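Local coordinates for tudor and KH domain-containing protein homolog (Bombyx mori, PDB 5VQH) that takes part in primary piRNA biogenesis, its extended Tudor domain recognising symmetrically dimethylated arginines of the Piwi proteins Siwi and Ago3 to keep transposons silenced in the germline, at residues A[78-91]-A[126-139]. Sequence-based numbering, arbitrary orientation.
Sequences VVAAVFRHDGRWYR and ELCELRADLLRLRF. With 2MR (n3, n4-dimethylarginine), chain C.
Val78 and Leu130 meet where the short strand 128-129 is added beside strand 78-82 in the Tudor barrel, CG1 of Val78 lying 3.7 Å from CD2 of Leu130. A hydrogen-bonded antiparallel pair follows, Ala80 N donating to Cys128 O at 2.9 Å and Cys128 N returning a bond to Ala80 O, both nearly straight. Ala81 rests its CB on Leu127 CD2, and a water bridges Val82 N to Glu126 O. Trp89 brings CH2 obliquely to 3.9 Å from Cys128 SG. Across the hairpin, Phe83 before the turn and Tyr90 on the return strand offer ring faces to the dimethylarginine guanidinium; Tyr90 OH bonds to Asp86 OD1. Arg91 shows one guanidinium tying down several carbonyls of a loop: its chain bends at chi3 (-61°), NE forms a salt bridge with Asp115, and NH1 reaches Leu134 O at 2.7 Å. A leucine in its place would probably leave the carbonyls of Leu134 and Leu137 without these donors and Asp115 without its salt-bridge mate. Phe139 sets CD1 over one guanidinium face, its ring turned 70° to that plane, while NH1 and NH2 grip Leu137 O end-on, each at 2.8 Å, NH1 in the carbonyl plane and NH2 above it.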
loop_
_atom_site.group_PDB
_atom_site.type_symbol
_atom_site.label_atom_id
_atom_site.label_comp_id
_atom_site.label_asym_id
_atom_site.label_seq_id
_atom_site.Cartn_x
_atom_site.Cartn_y
_atom_site.Cartn_z
ATOM N N VAL A 78 -2.458 3.156 15.026
ATOM C CA VAL A 78 -3.121 2.093 14.256
ATOM C C VAL A 78 -4.547 1.841 14.764
ATOM O O VAL A 78 -4.750 1.599 15.956
ATOM C CB VAL A 78 -2.320 0.790 14.302
ATOM C CG1 VAL A 78 -3.007 -0.296 13.509
ATOM C CG2 VAL A 78 -0.887 1.023 13.830
ATOM N N VAL A 79 -5.504 1.861 13.833
ATOM C CA VAL A 79 -6.932 1.840 14.130
ATOM C C VAL A 79 -7.749 0.922 13.186
ATOM O O VAL A 79 -7.222 0.343 12.220
ATOM C CB VAL A 79 -7.494 3.265 13.988
ATOM C CG1 VAL A 79 -6.904 4.193 15.060
ATOM C CG2 VAL A 79 -7.210 3.812 12.577
ATOM N N ALA A 80 -9.032 0.786 13.456
ATOM C CA ALA A 80 -9.913 0.095 12.551
ATOM C C ALA A 80 -10.590 1.159 11.720
ATOM O O ALA A 80 -11.021 2.163 12.290
ATOM C CB ALA A 80 -10.931 -0.708 13.330
ATOM N N ALA A 81 -10.689 0.960 10.398
ATOM C CA ALA A 81 -11.293 1.963 9.510
ATOM C C ALA A 81 -12.021 1.352 8.326
ATOM O O ALA A 81 -11.529 0.445 7.685
ATOM C CB ALA A 81 -10.234 2.925 8.981
ATOM N N VAL A 82 -13.175 1.900 8.009
ATOM C CA VAL A 82 -13.898 1.460 6.860
ATOM C C VAL A 82 -13.180 2.003 5.644
ATOM O O VAL A 82 -12.568 3.027 5.710
ATOM C CB VAL A 82 -15.351 1.967 6.904
ATOM C CG1 VAL A 82 -16.031 1.791 5.550
ATOM C CG2 VAL A 82 -16.119 1.276 8.044
ATOM N N PHE A 83 -13.227 1.259 4.560
ATOM C CA PHE A 83 -12.764 1.701 3.260
ATOM C C PHE A 83 -14.011 2.109 2.487
ATOM O O PHE A 83 -14.921 1.312 2.324
ATOM C CB PHE A 83 -12.101 0.537 2.582
ATOM C CG PHE A 83 -11.563 0.815 1.218
ATOM C CD1 PHE A 83 -10.724 1.887 0.980
ATOM C CD2 PHE A 83 -11.808 -0.082 0.177
ATOM C CE1 PHE A 83 -10.157 2.096 -0.283
ATOM C CE2 PHE A 83 -11.252 0.125 -1.077
ATOM C CZ PHE A 83 -10.414 1.224 -1.307
ATOM N N ARG A 84 -14.069 3.356 2.037
ATOM C CA ARG A 84 -15.317 3.875 1.478
ATOM C C ARG A 84 -15.825 3.086 0.268
ATOM O O ARG A 84 -17.018 2.925 0.120
ATOM C CB ARG A 84 -15.197 5.365 1.140
ATOM C CG ARG A 84 -14.296 5.720 -0.039
ATOM C CD ARG A 84 -14.169 7.243 -0.107
ATOM N NE ARG A 84 -13.403 7.763 -1.255
ATOM C CZ ARG A 84 -13.920 8.131 -2.434
ATOM N NH1 ARG A 84 -15.223 8.011 -2.687
ATOM N NH2 ARG A 84 -13.119 8.610 -3.385
ATOM N N HIS A 85 -14.935 2.574 -0.571
ATOM C CA HIS A 85 -15.377 1.862 -1.779
ATOM C C HIS A 85 -15.984 0.479 -1.596
ATOM O O HIS A 85 -16.627 0.016 -2.520
ATOM C CB HIS A 85 -14.262 1.776 -2.814
ATOM C CG HIS A 85 -13.809 3.112 -3.299
ATOM N ND1 HIS A 85 -12.481 3.416 -3.513
ATOM C CD2 HIS A 85 -14.506 4.238 -3.585
ATOM C CE1 HIS A 85 -12.379 4.666 -3.931
ATOM N NE2 HIS A 85 -13.593 5.188 -3.977
ATOM N N ASP A 86 -15.800 -0.188 -0.455
ATOM C CA ASP A 86 -16.517 -1.457 -0.219
ATOM C C ASP A 86 -17.247 -1.573 1.112
ATOM O O ASP A 86 -17.924 -2.576 1.365
ATOM C CB ASP A 86 -15.598 -2.665 -0.396
ATOM C CG ASP A 86 -14.465 -2.723 0.622
ATOM O OD1 ASP A 86 -13.639 -3.642 0.491
ATOM O OD2 ASP A 86 -14.387 -1.881 1.548
ATOM N N GLY A 87 -17.119 -0.568 1.967
ATOM C CA GLY A 87 -17.735 -0.629 3.285
ATOM C C GLY A 87 -17.206 -1.705 4.216
ATOM O O GLY A 87 -17.864 -2.038 5.156
ATOM N N ARG A 88 -16.015 -2.244 3.979
ATOM C CA ARG A 88 -15.412 -3.230 4.898
ATOM C C ARG A 88 -14.333 -2.600 5.815
ATOM O O ARG A 88 -13.830 -1.492 5.551
ATOM C CB ARG A 88 -14.813 -4.399 4.097
ATOM C CG ARG A 88 -15.793 -5.123 3.175
ATOM C CD ARG A 88 -15.138 -6.315 2.508
ATOM N NE ARG A 88 -15.983 -6.979 1.501
ATOM C CZ ARG A 88 -15.953 -6.743 0.182
ATOM N NH1 ARG A 88 -15.149 -5.821 -0.347
ATOM N NH2 ARG A 88 -16.748 -7.432 -0.632
ATOM N N TRP A 89 -13.985 -3.306 6.889
ATOM C CA TRP A 89 -13.084 -2.776 7.913
ATOM C C TRP A 89 -11.654 -3.244 7.713
ATOM O O TRP A 89 -11.387 -4.427 7.432
ATOM C CB TRP A 89 -13.574 -3.152 9.329
ATOM C CG TRP A 89 -14.814 -2.379 9.728
ATOM C CD1 TRP A 89 -16.105 -2.679 9.412
ATOM C CD2 TRP A 89 -14.865 -1.154 10.451
ATOM N NE1 TRP A 89 -16.962 -1.730 9.912
ATOM C CE2 TRP A 89 -16.224 -0.781 10.555
ATOM C CE3 TRP A 89 -13.900 -0.335 11.032
ATOM C CZ2 TRP A 89 -16.627 0.362 11.199
ATOM C CZ3 TRP A 89 -14.309 0.782 11.669
ATOM C CH2 TRP A 89 -15.666 1.125 11.750
ATOM N N TYR A 90 -10.727 -2.305 7.907
ATOM C CA TYR A 90 -9.314 -2.513 7.612
ATOM C C TYR A 90 -8.436 -1.896 8.711
ATOM O O TYR A 90 -8.864 -1.059 9.520
ATOM C CB TYR A 90 -8.988 -1.930 6.230
ATOM C CG TYR A 90 -9.744 -2.605 5.114
ATOM C CD1 TYR A 90 -9.292 -3.790 4.585
ATOM C CD2 TYR A 90 -10.930 -2.080 4.602
ATOM C CE1 TYR A 90 -9.980 -4.441 3.574
ATOM C CE2 TYR A 90 -11.636 -2.729 3.593
ATOM C CZ TYR A 90 -11.140 -3.917 3.074
ATOM O OH TYR A 90 -11.770 -4.637 2.064
ATOM N N ARG A 91 -7.205 -2.348 8.752
ATOM C CA ARG A 91 -6.238 -1.814 9.645
ATOM C C ARG A 91 -5.595 -0.679 8.895
ATOM O O ARG A 91 -5.120 -0.871 7.758
ATOM C CB ARG A 91 -5.189 -2.859 10.003
ATOM C CG ARG A 91 -5.766 -4.118 10.596
ATOM C CD ARG A 91 -4.715 -5.135 11.068
ATOM N NE ARG A 91 -3.802 -5.665 10.055
ATOM C CZ ARG A 91 -2.799 -6.510 10.321
ATOM N NH1 ARG A 91 -2.564 -6.929 11.571
ATOM N NH2 ARG A 91 -2.003 -6.928 9.352
ATOM N N GLU A 126 -15.847 7.899 12.430
ATOM C CA GLU A 126 -16.170 6.529 12.091
ATOM C C GLU A 126 -14.991 5.568 12.267
ATOM O O GLU A 126 -15.100 4.409 11.903
ATOM C CB GLU A 126 -16.732 6.459 10.662
ATOM C CG GLU A 126 -15.764 6.878 9.546
ATOM C CD GLU A 126 -16.447 6.957 8.194
ATOM O OE1 GLU A 126 -16.892 5.893 7.704
ATOM O OE2 GLU A 126 -16.537 8.087 7.630
ATOM N N LEU A 127 -13.876 6.033 12.821
ATOM C CA LEU A 127 -12.770 5.134 13.205
ATOM C C LEU A 127 -13.050 4.464 14.569
ATOM O O LEU A 127 -13.795 5.011 15.406
ATOM C CB LEU A 127 -11.435 5.896 13.277
ATOM C CG LEU A 127 -11.029 6.757 12.072
ATOM C CD1 LEU A 127 -9.828 7.629 12.419
ATOM C CD2 LEU A 127 -10.728 5.875 10.887
ATOM N N CYS A 128 -12.466 3.283 14.777
ATOM C CA CYS A 128 -12.627 2.564 16.016
ATOM C C CYS A 128 -11.288 2.144 16.527
ATOM O O CYS A 128 -10.336 2.083 15.762
ATOM C CB CYS A 128 -13.467 1.320 15.796
ATOM S SG CYS A 128 -15.207 1.671 15.582
ATOM N N GLU A 129 -11.205 1.846 17.819
ATOM C CA GLU A 129 -9.986 1.294 18.347
ATOM C C GLU A 129 -9.823 -0.113 17.765
ATOM O O GLU A 129 -10.775 -0.899 17.702
ATOM C CB GLU A 129 -10.012 1.211 19.871
ATOM C CG GLU A 129 -8.715 0.633 20.479
ATOM C CD GLU A 129 -8.908 -0.637 21.334
ATOM O OE1 GLU A 129 -10.036 -0.886 21.827
ATOM O OE2 GLU A 129 -7.922 -1.391 21.531
ATOM N N LEU A 130 -8.602 -0.409 17.349
ATOM C CA LEU A 130 -8.244 -1.748 16.900
ATOM C C LEU A 130 -7.933 -2.682 18.096
ATOM O O LEU A 130 -6.994 -2.470 18.821
ATOM C CB LEU A 130 -7.053 -1.695 15.923
ATOM C CG LEU A 130 -6.715 -3.031 15.247
ATOM C CD1 LEU A 130 -7.864 -3.552 14.366
ATOM C CD2 LEU A 130 -5.429 -2.962 14.452
ATOM N N ARG A 131 -8.757 -3.702 18.279
ATOM C CA ARG A 131 -8.507 -4.786 19.227
ATOM C C ARG A 131 -7.108 -5.376 19.052
ATOM O O ARG A 131 -6.696 -5.706 17.933
ATOM C CB ARG A 131 -9.522 -5.900 18.996
ATOM C CG ARG A 131 -10.624 -5.980 20.009
ATOM C CD ARG A 131 -10.956 -7.440 20.268
ATOM N NE ARG A 131 -11.307 -8.124 19.023
ATOM C CZ ARG A 131 -11.158 -9.430 18.792
ATOM N NH1 ARG A 131 -11.521 -9.946 17.620
ATOM N NH2 ARG A 131 -10.648 -10.231 19.727
ATOM N N ALA A 132 -6.397 -5.544 20.158
ATOM C CA ALA A 132 -4.973 -5.845 20.102
ATOM C C ALA A 132 -4.602 -7.142 19.367
ATOM O O ALA A 132 -3.551 -7.215 18.744
ATOM C CB ALA A 132 -4.388 -5.846 21.516
ATOM N N ASP A 133 -5.442 -8.164 19.433
ATOM C CA ASP A 133 -5.125 -9.417 18.739
ATOM C C ASP A 133 -5.150 -9.279 17.203
ATOM O O ASP A 133 -4.541 -10.084 16.473
ATOM C CB ASP A 133 -6.053 -10.551 19.185
ATOM C CG ASP A 133 -7.471 -10.334 18.762
ATOM O OD1 ASP A 133 -7.996 -9.251 19.051
ATOM O OD2 ASP A 133 -8.078 -11.243 18.146
ATOM N N LEU A 134 -5.820 -8.249 16.711
ATOM C CA LEU A 134 -5.842 -8.009 15.289
ATOM C C LEU A 134 -4.510 -7.469 14.742
ATOM O O LEU A 134 -4.344 -7.342 13.534
ATOM C CB LEU A 134 -6.967 -7.075 14.970
ATOM C CG LEU A 134 -8.321 -7.576 15.485
ATOM C CD1 LEU A 134 -9.332 -6.460 15.332
ATOM C CD2 LEU A 134 -8.830 -8.816 14.749
ATOM N N LEU A 135 -3.564 -7.155 15.613
ATOM C CA LEU A 135 -2.235 -6.755 15.156
ATOM C C LEU A 135 -1.283 -7.922 14.838
ATOM O O LEU A 135 -0.151 -7.701 14.359
ATOM C CB LEU A 135 -1.564 -5.896 16.221
ATOM C CG LEU A 135 -2.224 -4.568 16.517
ATOM C CD1 LEU A 135 -1.758 -4.037 17.858
ATOM C CD2 LEU A 135 -1.856 -3.607 15.412
ATOM N N ARG A 136 -1.713 -9.141 15.128
ATOM C CA ARG A 136 -0.828 -10.264 15.004
ATOM C C ARG A 136 -0.286 -10.422 13.599
ATOM O O ARG A 136 0.897 -10.555 13.422
ATOM C CB ARG A 136 -1.525 -11.555 15.398
ATOM C CG ARG A 136 -1.713 -11.731 16.891
ATOM C CD ARG A 136 -2.528 -12.993 17.128
ATOM N NE ARG A 136 -3.034 -13.091 18.495
ATOM C CZ ARG A 136 -4.039 -13.883 18.871
ATOM N NH1 ARG A 136 -4.676 -14.649 17.984
ATOM N NH2 ARG A 136 -4.424 -13.898 20.145
ATOM N N LEU A 137 -1.156 -10.431 12.604
ATOM C CA LEU A 137 -0.684 -10.638 11.257
ATOM C C LEU A 137 0.147 -9.444 10.754
ATOM O O LEU A 137 -0.194 -8.282 10.948
ATOM C CB LEU A 137 -1.854 -10.931 10.342
ATOM C CG LEU A 137 -1.530 -10.993 8.850
ATOM C CD1 LEU A 137 -0.736 -12.244 8.575
ATOM C CD2 LEU A 137 -2.801 -10.981 8.016
ATOM N N ARG A 138 1.259 -9.753 10.118
ATOM C CA ARG A 138 2.205 -8.742 9.649
ATOM C C ARG A 138 1.474 -7.763 8.734
ATOM O O ARG A 138 0.504 -8.121 8.046
ATOM C CB ARG A 138 3.383 -9.446 8.920
ATOM C CG ARG A 138 4.391 -8.535 8.235
ATOM C CD ARG A 138 5.438 -9.359 7.486
ATOM N NE ARG A 138 4.826 -10.161 6.411
ATOM C CZ ARG A 138 4.775 -9.780 5.143
ATOM N NH1 ARG A 138 5.295 -8.605 4.772
ATOM N NH2 ARG A 138 4.196 -10.559 4.244
ATOM N N PHE A 139 1.914 -6.517 8.722
ATOM C CA PHE A 139 1.283 -5.562 7.808
ATOM C C PHE A 139 1.682 -5.910 6.370
ATOM O O PHE A 139 2.856 -5.942 6.040
ATOM C CB PHE A 139 1.658 -4.132 8.177
ATOM C CG PHE A 139 1.137 -3.697 9.528
ATOM C CD1 PHE A 139 -0.136 -4.041 9.947
ATOM C CD2 PHE A 139 1.917 -2.909 10.360
ATOM C CE1 PHE A 139 -0.603 -3.631 11.175
ATOM C CE2 PHE A 139 1.451 -2.474 11.590
ATOM C CZ PHE A 139 0.181 -2.836 12.002
HETATM N N 2MR C . -12.147 -5.762 -3.133
HETATM C CA 2MR C . -12.569 -4.510 -2.478
HETATM C CB 2MR C . -11.350 -3.834 -1.862
HETATM C CG 2MR C . -10.483 -4.787 -1.041
HETATM C CD 2MR C . -9.711 -3.930 -0.055
HETATM N NE 2MR C . -8.814 -3.065 -0.779
HETATM C CZ 2MR C . -8.213 -2.064 -0.177
HETATM N NH1 2MR C . -8.468 -1.860 1.031
HETATM C CQ1 2MR C . -7.896 -0.817 1.855
HETATM N NH2 2MR C . -7.362 -1.276 -0.835
HETATM C CQ2 2MR C . -7.037 -1.435 -2.244
HETATM C C 2MR C . -13.269 -3.495 -3.373
HETATM O O 2MR C . -13.437 -2.311 -3.026
HETATM O OXT 2MR C . -13.711 -3.809 -4.483
HETATM O O HOH W 1 -13.936 3.961 9.766
#